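Local coordinates for PmoF1 (Methylocystis sp. ATCC 49242, PDB 6P17), which probably binds copper in the periplasm and passes it on, as a member of the PCu(A)C copper chaperone family, at residues Tyr30-Asn35 and Lys74-Leu79; Asp41-Val46 and Leu105-Ala110; Leu101-Val106 and Ile115-Asp120. One frame throughout, in Å; residues are numbered along the deposited sequence.

Contact 1 of 3, residues Tyr30-Asn35 and Lys74-Leu79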
loop_
_atom_site.group_PDB
_atom_site.type_symbol
_atom_site.label_atom_id
_atom_site.label_comp_id
_atom_site.label_asym_id
_atom_site.label_seq_id
_atom_site.Cartn_x
_atom_site.Cartn_y
_atom_site.Cartn_z
ATOM N N TYR A 30 -0.191 -4.591 0.733
ATOM C CA TYR A 30 0.743 -5.083 -0.270
ATOM C C TYR A 30 0.248 -4.681 -1.650
ATOM O O TYR A 30 -0.943 -4.397 -1.829
ATOM C CB TYR A 30 0.869 -6.599 -0.201
ATOM C CG TYR A 30 1.262 -7.135 1.166
ATOM C CD1 TYR A 30 2.466 -6.781 1.752
ATOM C CD2 TYR A 30 0.429 -8.010 1.855
ATOM C CE1 TYR A 30 2.836 -7.282 2.985
ATOM C CE2 TYR A 30 0.782 -8.516 3.092
ATOM C CZ TYR A 30 1.988 -8.150 3.653
ATOM O OH TYR A 30 2.334 -8.650 4.885
ATOM N N ALA A 31 1.169 -4.666 -2.624
ATOM C CA ALA A 31 0.828 -4.293 -3.998
ATOM C C ALA A 31 2.078 -4.328 -4.873
ATOM O O ALA A 31 3.212 -4.416 -4.389
ATOM C CB ALA A 31 0.202 -2.893 -4.098
ATOM N N PHE A 32 1.842 -4.294 -6.182
ATOM C CA PHE A 32 2.861 -3.997 -7.178
ATOM C C PHE A 32 2.701 -2.537 -7.565
ATOM O O PHE A 32 1.580 -2.090 -7.831
ATOM C CB PHE A 32 2.691 -4.854 -8.428
ATOM C CG PHE A 32 2.896 -6.325 -8.213
ATOM C CD1 PHE A 32 3.735 -6.797 -7.226
ATOM C CD2 PHE A 32 2.248 -7.239 -9.034
ATOM C CE1 PHE A 32 3.920 -8.166 -7.054
ATOM C CE2 PHE A 32 2.431 -8.591 -8.870
ATOM C CZ PHE A 32 3.271 -9.056 -7.872
ATOM N N ILE A 33 3.807 -1.803 -7.627
ATOM C CA ILE A 33 3.784 -0.425 -8.106
ATOM C C ILE A 33 4.770 -0.294 -9.248
ATOM O O ILE A 33 5.979 -0.462 -9.048
ATOM C CB ILE A 33 4.119 0.571 -6.998
ATOM C CG1 ILE A 33 3.151 0.374 -5.832
ATOM C CG2 ILE A 33 3.970 1.982 -7.543
ATOM C CD1 ILE A 33 3.628 1.009 -4.535
ATOM N N HIS A 34 4.266 0.017 -10.435
ATOM C CA HIS A 34 5.118 0.229 -11.598
ATOM C C HIS A 34 5.414 1.715 -11.743
ATOM O O HIS A 34 4.540 2.537 -11.539
ATOM C CB HIS A 34 4.437 -0.252 -12.872
ATOM C CG HIS A 34 4.052 -1.693 -12.848
ATOM N ND1 HIS A 34 4.733 -2.649 -13.567
ATOM C CD2 HIS A 34 3.057 -2.342 -12.201
ATOM C CE1 HIS A 34 4.166 -3.827 -13.379
ATOM N NE2 HIS A 34 3.149 -3.670 -12.551
ATOM N N ASN A 35 6.639 2.049 -12.078
ATOM C CA ASN A 35 6.971 3.396 -12.538
ATOM C C ASN A 35 7.321 3.246 -14.010
ATOM O O ASN A 35 8.393 2.739 -14.342
ATOM C CB ASN A 35 8.122 4.003 -11.739
ATOM C CG ASN A 35 8.421 5.442 -12.139
ATOM O OD1 ASN A 35 7.898 5.951 -13.128
ATOM N ND2 ASN A 35 9.272 6.100 -11.368
ATOM N N LYS A 74 11.196 3.204 -14.628
ATOM C CA LYS A 74 11.147 1.990 -15.449
ATOM C C LYS A 74 11.399 0.733 -14.617
ATOM O O LYS A 74 12.114 -0.177 -15.045
ATOM C CB LYS A 74 12.138 2.065 -16.615
ATOM C CG LYS A 74 11.875 3.170 -17.611
ATOM C CD LYS A 74 10.491 3.058 -18.238
ATOM C CE LYS A 74 10.358 4.055 -19.385
ATOM N NZ LYS A 74 9.013 4.027 -20.030
ATOM N N GLN A 75 10.815 0.678 -13.420
ATOM C CA GLN A 75 10.916 -0.502 -12.573
ATOM C C GLN A 75 9.561 -0.798 -11.940
ATOM O O GLN A 75 8.751 0.103 -11.711
ATOM C CB GLN A 75 11.972 -0.333 -11.458
ATOM C CG GLN A 75 13.426 -0.128 -11.945
ATOM C CD GLN A 75 14.462 -0.269 -10.825
ATOM O OE1 GLN A 75 14.244 -0.978 -9.837
ATOM N NE2 GLN A 75 15.592 0.416 -10.975
ATOM N N LYS A 76 9.340 -2.072 -11.632
ATOM C CA LYS A 76 8.230 -2.503 -10.795
ATOM C C LYS A 76 8.771 -2.776 -9.395
ATOM O O LYS A 76 9.711 -3.557 -9.231
ATOM C CB LYS A 76 7.559 -3.758 -11.356
ATOM C CG LYS A 76 6.456 -4.311 -10.454
ATOM C CD LYS A 76 5.827 -5.588 -11.003
ATOM C CE LYS A 76 6.429 -6.827 -10.356
ATOM N NZ LYS A 76 5.671 -8.066 -10.711
ATOM N N ILE A 77 8.201 -2.127 -8.397
ATOM C CA ILE A 77 8.560 -2.387 -7.008
ATOM C C ILE A 77 7.468 -3.250 -6.407
ATOM O O ILE A 77 6.276 -2.993 -6.619
ATOM C CB ILE A 77 8.719 -1.077 -6.214
ATOM C CG1 ILE A 77 9.816 -0.225 -6.836
ATOM C CG2 ILE A 77 9.017 -1.373 -4.737
ATOM C CD1 ILE A 77 11.195 -0.890 -6.782
ATOM N N THR A 78 7.865 -4.244 -5.621
ATOM C CA THR A 78 6.931 -5.163 -4.983
ATOM C C THR A 78 6.804 -4.865 -3.494
ATOM O O THR A 78 7.809 -4.841 -2.775
ATOM C CB THR A 78 7.399 -6.611 -5.193
ATOM O OG1 THR A 78 7.282 -6.927 -6.578
ATOM C CG2 THR A 78 6.556 -7.573 -4.386
ATOM N N LEU A 79 5.571 -4.662 -3.025
ATOM C CA LEU A 79 5.280 -4.657 -1.596
ATOM C C LEU A 79 4.640 -5.997 -1.278
ATOM O O LEU A 79 3.597 -6.334 -1.846
ATOM C CB LEU A 79 4.350 -3.507 -1.189
ATOM C CG LEU A 79 4.900 -2.088 -1.011
ATOM C CD1 LEU A 79 5.681 -1.593 -2.238
ATOM C CD2 LEU A 79 3.746 -1.124 -0.681
#

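Contact 2 of 3, residues Asp41-Val46 and Leu105-Ala110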
loop_
_atom_site.group_PDB
_atom_site.type_symbol
_atom_site.label_atom_id
_atom_site.label_comp_id
_atom_site.label_asym_id
_atom_site.label_seq_id
_atom_site.Cartn_x
_atom_site.Cartn_y
_atom_site.Cartn_z
ATOM N N ASP A 41 9.906 8.439 -8.491
ATOM C CA ASP A 41 8.822 8.884 -7.637
ATOM C C ASP A 41 8.957 8.123 -6.327
ATOM O O ASP A 41 9.871 7.312 -6.151
ATOM C CB ASP A 41 7.447 8.666 -8.293
ATOM C CG ASP A 41 6.420 9.719 -7.866
ATOM O OD1 ASP A 41 6.526 10.253 -6.741
ATOM O OD2 ASP A 41 5.505 10.038 -8.651
ATOM N N LYS A 42 8.051 8.394 -5.401
ATOM C CA LYS A 42 8.012 7.624 -4.174
ATOM C C LYS A 42 6.599 7.641 -3.627
ATOM O O LYS A 42 5.851 8.592 -3.834
ATOM C CB LYS A 42 9.007 8.148 -3.124
ATOM C CG LYS A 42 9.011 9.629 -2.920
ATOM C CD LYS A 42 9.982 10.002 -1.796
ATOM C CE LYS A 42 11.408 9.725 -2.192
ATOM N NZ LYS A 42 12.098 10.940 -2.693
ATOM N N LEU A 43 6.230 6.561 -2.949
ATOM C CA LEU A 43 4.995 6.519 -2.184
ATOM C C LEU A 43 5.294 7.060 -0.788
ATOM O O LEU A 43 6.120 6.492 -0.062
ATOM C CB LEU A 43 4.443 5.099 -2.135
ATOM C CG LEU A 43 3.247 4.899 -1.213
ATOM C CD1 LEU A 43 1.976 5.477 -1.824
ATOM C CD2 LEU A 43 3.113 3.431 -0.851
ATOM N N VAL A 44 4.656 8.159 -0.419
ATOM C CA VAL A 44 5.026 8.861 0.804
ATOM C C VAL A 44 3.992 8.727 1.912
ATOM O O VAL A 44 4.349 8.883 3.087
ATOM C CB VAL A 44 5.326 10.351 0.541
ATOM C CG1 VAL A 44 6.519 10.484 -0.363
ATOM C CG2 VAL A 44 4.111 11.050 -0.054
ATOM N N ALA A 45 2.734 8.449 1.596
ATOM C CA ALA A 45 1.762 8.316 2.662
ATOM C C ALA A 45 0.601 7.502 2.136
ATOM O O ALA A 45 0.434 7.316 0.925
ATOM C CB ALA A 45 1.276 9.670 3.182
ATOM N N VAL A 46 -0.187 7.004 3.070
ATOM C CA VAL A 46 -1.397 6.264 2.766
ATOM C C VAL A 46 -2.463 6.731 3.741
ATOM O O VAL A 46 -2.203 6.868 4.944
ATOM C CB VAL A 46 -1.178 4.742 2.868
ATOM C CG1 VAL A 46 -2.482 3.988 2.662
ATOM C CG2 VAL A 46 -0.143 4.296 1.861
ATOM N N LEU A 105 -3.604 6.441 -1.823
ATOM C CA LEU A 105 -2.151 6.421 -1.908
ATOM C C LEU A 105 -1.665 7.798 -2.335
ATOM O O LEU A 105 -2.226 8.400 -3.257
ATOM C CB LEU A 105 -1.668 5.363 -2.897
ATOM C CG LEU A 105 -1.412 3.971 -2.301
ATOM C CD1 LEU A 105 -2.571 3.485 -1.427
ATOM C CD2 LEU A 105 -1.060 2.946 -3.384
ATOM N N VAL A 106 -0.637 8.304 -1.655
ATOM C CA VAL A 106 -0.084 9.625 -1.946
ATOM C C VAL A 106 1.331 9.429 -2.472
ATOM O O VAL A 106 2.205 8.945 -1.742
ATOM C CB VAL A 106 -0.071 10.542 -0.706
ATOM C CG1 VAL A 106 0.338 11.963 -1.102
ATOM C CG2 VAL A 106 -1.406 10.536 0.023
ATOM N N PHE A 107 1.570 9.855 -3.712
ATOM C CA PHE A 107 2.894 9.832 -4.317
ATOM C C PHE A 107 3.494 11.235 -4.348
ATOM O O PHE A 107 2.782 12.220 -4.554
ATOM C CB PHE A 107 2.819 9.255 -5.735
ATOM C CG PHE A 107 2.320 7.842 -5.776
ATOM C CD1 PHE A 107 3.189 6.776 -5.566
ATOM C CD2 PHE A 107 0.985 7.576 -6.007
ATOM C CE1 PHE A 107 2.734 5.466 -5.599
ATOM C CE2 PHE A 107 0.526 6.272 -6.053
ATOM C CZ PHE A 107 1.400 5.211 -5.847
ATOM N N GLU A 108 4.819 11.306 -4.157
ATOM C CA GLU A 108 5.510 12.591 -4.066
ATOM C C GLU A 108 5.262 13.465 -5.293
ATOM O O GLU A 108 5.068 14.679 -5.162
ATOM C CB GLU A 108 7.014 12.376 -3.870
ATOM C CG GLU A 108 7.823 13.680 -3.715
ATOM C CD GLU A 108 9.333 13.443 -3.628
ATOM O OE1 GLU A 108 9.836 12.524 -4.309
ATOM O OE2 GLU A 108 10.018 14.175 -2.878
ATOM N N LYS A 109 5.284 12.879 -6.488
ATOM C CA LYS A 109 5.128 13.639 -7.725
ATOM C C LYS A 109 3.819 13.369 -8.454
ATOM O O LYS A 109 3.177 14.315 -8.923
ATOM C CB LYS A 109 6.300 13.357 -8.671
ATOM C CG LYS A 109 7.628 13.891 -8.144
ATOM C CD LYS A 109 8.786 13.529 -9.061
ATOM C CE LYS A 109 10.137 13.915 -8.451
ATOM N NZ LYS A 109 10.188 15.350 -8.055
ATOM N N ALA A 110 3.392 12.107 -8.542
ATOM C CA ALA A 110 2.178 11.767 -9.268
ATOM C C ALA A 110 0.900 12.136 -8.526
ATOM O O ALA A 110 -0.173 12.090 -9.130
ATOM C CB ALA A 110 2.144 10.274 -9.596
#

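Contact 3 of 3, residues Leu101-Val106 and Ile115-Asp120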
loop_
_atom_site.group_PDB
_atom_site.type_symbol
_atom_site.label_atom_id
_atom_site.label_comp_id
_atom_site.label_asym_id
_atom_site.label_seq_id
_atom_site.Cartn_x
_atom_site.Cartn_y
_atom_site.Cartn_z
ATOM N N LEU A 101 -11.069 -2.686 0.603
ATOM C CA LEU A 101 -10.780 -1.611 1.547
ATOM C C LEU A 101 -10.367 -0.359 0.774
ATOM O O LEU A 101 -9.372 -0.374 0.047
ATOM C CB LEU A 101 -9.683 -2.028 2.525
ATOM C CG LEU A 101 -9.280 -0.944 3.530
ATOM C CD1 LEU A 101 -10.297 -0.873 4.637
ATOM C CD2 LEU A 101 -7.881 -1.170 4.085
ATOM N N GLU A 102 -11.139 0.714 0.930
ATOM C CA GLU A 102 -10.876 1.956 0.214
ATOM C C GLU A 102 -9.725 2.703 0.875
ATOM O O GLU A 102 -9.683 2.836 2.102
ATOM C CB GLU A 102 -12.135 2.818 0.172
ATOM C CG GLU A 102 -11.924 4.193 -0.416
ATOM C CD GLU A 102 -13.233 4.861 -0.775
ATOM O OE1 GLU A 102 -13.789 4.523 -1.842
ATOM O OE2 GLU A 102 -13.714 5.701 0.014
ATOM N N MET A 103 -8.788 3.171 0.059
ATOM C CA MET A 103 -7.508 3.682 0.527
ATOM C C MET A 103 -7.037 4.736 -0.454
ATOM O O MET A 103 -7.250 4.613 -1.669
ATOM C CB MET A 103 -6.417 2.597 0.617
ATOM C CG MET A 103 -6.644 1.481 1.624
ATOM S SD MET A 103 -5.416 0.195 1.278
ATOM C CE MET A 103 -3.957 0.959 1.973
ATOM N N THR A 104 -6.364 5.751 0.073
ATOM C CA THR A 104 -5.758 6.782 -0.762
ATOM C C THR A 104 -4.245 6.641 -0.674
ATOM O O THR A 104 -3.676 6.688 0.422
ATOM C CB THR A 104 -6.188 8.185 -0.343
ATOM O OG1 THR A 104 -7.605 8.355 -0.541
ATOM C CG2 THR A 104 -5.460 9.205 -1.202
ATOM N N LEU A 105 -3.604 6.441 -1.823
ATOM C CA LEU A 105 -2.151 6.421 -1.908
ATOM C C LEU A 105 -1.665 7.798 -2.335
ATOM O O LEU A 105 -2.226 8.400 -3.257
ATOM C CB LEU A 105 -1.668 5.363 -2.897
ATOM C CG LEU A 105 -1.412 3.971 -2.301
ATOM C CD1 LEU A 105 -2.571 3.485 -1.427
ATOM C CD2 LEU A 105 -1.060 2.946 -3.384
ATOM N N VAL A 106 -0.637 8.304 -1.655
ATOM C CA VAL A 106 -0.084 9.625 -1.946
ATOM C C VAL A 106 1.331 9.429 -2.472
ATOM O O VAL A 106 2.205 8.945 -1.742
ATOM C CB VAL A 106 -0.071 10.542 -0.706
ATOM C CG1 VAL A 106 0.338 11.963 -1.102
ATOM C CG2 VAL A 106 -1.406 10.536 0.023
ATOM N N ILE A 115 -7.840 3.850 -4.241
ATOM C CA ILE A 115 -7.892 2.447 -4.635
ATOM C C ILE A 115 -8.842 1.684 -3.724
ATOM O O ILE A 115 -9.211 2.139 -2.638
ATOM C CB ILE A 115 -6.509 1.753 -4.622
ATOM C CG1 ILE A 115 -5.980 1.637 -3.182
ATOM C CG2 ILE A 115 -5.529 2.468 -5.529
ATOM C CD1 ILE A 115 -4.584 1.011 -3.109
ATOM N N ASP A 116 -9.248 0.508 -4.201
ATOM C CA ASP A 116 -9.925 -0.501 -3.397
ATOM C C ASP A 116 -8.969 -1.680 -3.269
ATOM O O ASP A 116 -8.695 -2.373 -4.254
ATOM C CB ASP A 116 -11.243 -0.935 -4.040
ATOM C CG ASP A 116 -12.333 0.123 -3.929
ATOM O OD1 ASP A 116 -12.136 1.139 -3.229
ATOM O OD2 ASP A 116 -13.403 -0.067 -4.546
ATOM N N ALA A 117 -8.459 -1.910 -2.064
ATOM C CA ALA A 117 -7.595 -3.054 -1.829
ATOM C C ALA A 117 -8.421 -4.319 -1.644
ATOM O O ALA A 117 -9.368 -4.339 -0.851
ATOM C CB ALA A 117 -6.721 -2.807 -0.598
ATOM N N ALA A 118 -8.043 -5.383 -2.346
ATOM C CA ALA A 118 -8.675 -6.680 -2.138
ATOM C C ALA A 118 -8.376 -7.214 -0.740
ATOM O O ALA A 118 -7.222 -7.245 -0.306
ATOM C CB ALA A 118 -8.197 -7.689 -3.185
ATOM N N ILE A 119 -9.413 -7.642 -0.033
ATOM C CA ILE A 119 -9.246 -8.307 1.251
ATOM C C ILE A 119 -9.354 -9.806 0.996
ATOM O O ILE A 119 -10.416 -10.311 0.617
ATOM C CB ILE A 119 -10.271 -7.818 2.281
ATOM C CG1 ILE A 119 -10.089 -6.313 2.512
ATOM C CG2 ILE A 119 -10.091 -8.570 3.583
ATOM C CD1 ILE A 119 -11.146 -5.681 3.381
ATOM N N ASP A 120 -8.247 -10.517 1.191
ATOM C CA ASP A 120 -8.132 -11.911 0.790
ATOM C C ASP A 120 -8.339 -12.839 1.982
ATOM O O ASP A 120 -7.924 -12.532 3.105
ATOM C CB ASP A 120 -6.771 -12.170 0.139
ATOM C CG ASP A 120 -6.632 -11.475 -1.208
ATOM O OD1 ASP A 120 -7.671 -11.256 -1.869
ATOM O OD2 ASP A 120 -5.493 -11.151 -1.612
HETATM O O HOH W 1 -13.368 3.241 -4.763
#

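Contact 1 of 3, residues Tyr30-Asn35 and Lys74-Leu79
Ala31 and Ile33 pair with Leu79 and Ile77 as antiparallel hydrogen-bonded pairs, the strand segments 30-35 and 75-79 running 4.6 Å apart at 161°. Ile33 N reaches Ile77 O at 2.9 Å in an almost straight bond, and the return bond from Ile77 N to Ile33 O is as short. Toward Asn35 the pairing frays: its N still donates to Gln75 O, whereas the bonds its O accepts from Lys74 N and Gln75 N are weak. On the face carrying Phe32, His34, Lys76 and Thr78, the lysine side chain serves two rings in succession. Its CG, anti to the backbone N (chi1 176°), runs alongside His34 and sits over one face of the imidazole, 3.9 Å from the ring centroid. A bend at chi3 then turns the ammonium over the phenyl ring of Phe32. Lys76 NZ stands 3.7 Å from the Phe32 centroid and only 9° off the ring normal, a cation-pi contact, with CE adding a CH-pi contact over the ring. Thr78 CG2 meets the same phenyl at its edge, in plane. Replacing Phe32 with an alanine would probably leave the Lys76 ammonium without its aromatic partner and free to swing into solvent. On the opposite face, which carries Ala31, Ile33, Ile77 and Leu79, Ile33 CD1 touches Leu79 CD1 at 4.0 Å. Glu13, on strand 10-18, accepts a hydrogen bond from His34 NE2, which helps hold the imidazole's orientation, while Asn35 ND2 donates to the backbone oxygens of Leu71 and Thr39. Strand 27-35 lies between strand 10-18 and strand 75-91, and Ile33, Ile77 and Leu79 pack on strand 69-71.

Contact 2 of 3, residues Asp41-Val46 and Leu105-Ala110
Leu43 lays its CD1 over one face of the Phe107 ring, 4.1 Å from the centroid and offset toward the rim, in a CH-pi contact. With CG anti to the backbone N (chi1 173°), the same methyl also reaches Leu105 CG at 3.7 Å, so one branch bridges two side chains of the facing strand. Val46 continues this buried face, its two methyls lying alongside Leu105 CD1. At the far end the Asp41 carboxylate receives the turn that follows strand 101-107. Lys109 N donates to Asp41 OD1 at 2.9 Å, on the syn side but somewhat out of the carboxylate plane, and Ala110 N meets the syn lone pair of Asp41 OD2 at 3.0 Å. Lys42 N adds a bond to OD1 from the anti side; three backbone N-H groups therefore hold this buried carboxylate and fix its rotation, and would probably stabilise its negative charge. Lys42 bends back at chi3 and chi4 over Glu108, its NZ making a salt bridge to Glu108 OE1 at 3.2 Å from above the carboxylate plane. Between these ends the backbone slips by one residue. Val106 O accepts from Val44 N at 2.9 Å and, weakly, from Ala45 N, while Val106 N returns a bond to Ala45 O. The Val44 and Val106 side chains cross at about a right angle, CG2 of the first 4.0 Å from CG1 of the second, and Ala45 CB lies against Val106 CB. Two residues facing one make this a classic beta bulge, set within an antiparallel pairing of strands 41-48 and 101-107.

Contact 3 of 3, residues Leu101-Val106 and Ile115-Asp120
The antiparallel beta hairpin of strands 101-107 and 111-120 supplies this contact, its two segments crossing at 136° and 4.5 Å apart at closest approach. Leu101 and Ala117 exchange two backbone hydrogen bonds, as do Met103 and Ile115; Ile115 N to Met103 O is 2.7 Å and nearly straight. On the buried face Ile115 places CG1 between its backbone N and carbonyl carbon (chi1 67°), which brings it against Met103 CB and sends CD1 on to Leu105 CD1 at 3.6 Å. Met103 SD rests on Ala117 CB at 3.8 Å, and Ile119 CD1 touches Leu101 CB, completing an apolar row. Glu102 and Asp116 share the exposed face, their carboxylates 24° from coplanar. Glu102 OE1 and Asp116 OD1 are 4.0 Å apart, and a water donates a hydrogen bond to each, which probably eases the repulsion between the like charges. Asp116 N is hydrogen-bonded to Tyr5 OH. Strand 101-107 is bordered on its other edge by strand 41-48, where Met103 meets Val46, while strand 111-120 runs parallel to strand 10-18 and Ile115 packs on Pro15.

All three contacts belong to one mixed beta sheet in a chain without helices. Contacts 2 and 3 overlap at Leu105 and Val106 on strand 101-107, of which Leu105 packs in both; that strand pairs with strand 41-48 in one and strand 111-120 in the other. Their centres are about 14 Å apart, and Val46 CG1 packs against Met103 CE. Contact 1 lies about 12 Å from contact 2, centre to centre, touching it where Ile33 CG2 meets Phe107 CE1. Contacts 1 and 3, about 15 Å apart between centres, do not touch. Along the chain contacts 1 and 2 interleave, joining parts 39 and 59 residues apart, whereas contact 3 is a local hairpin that opens after contact 1 closes.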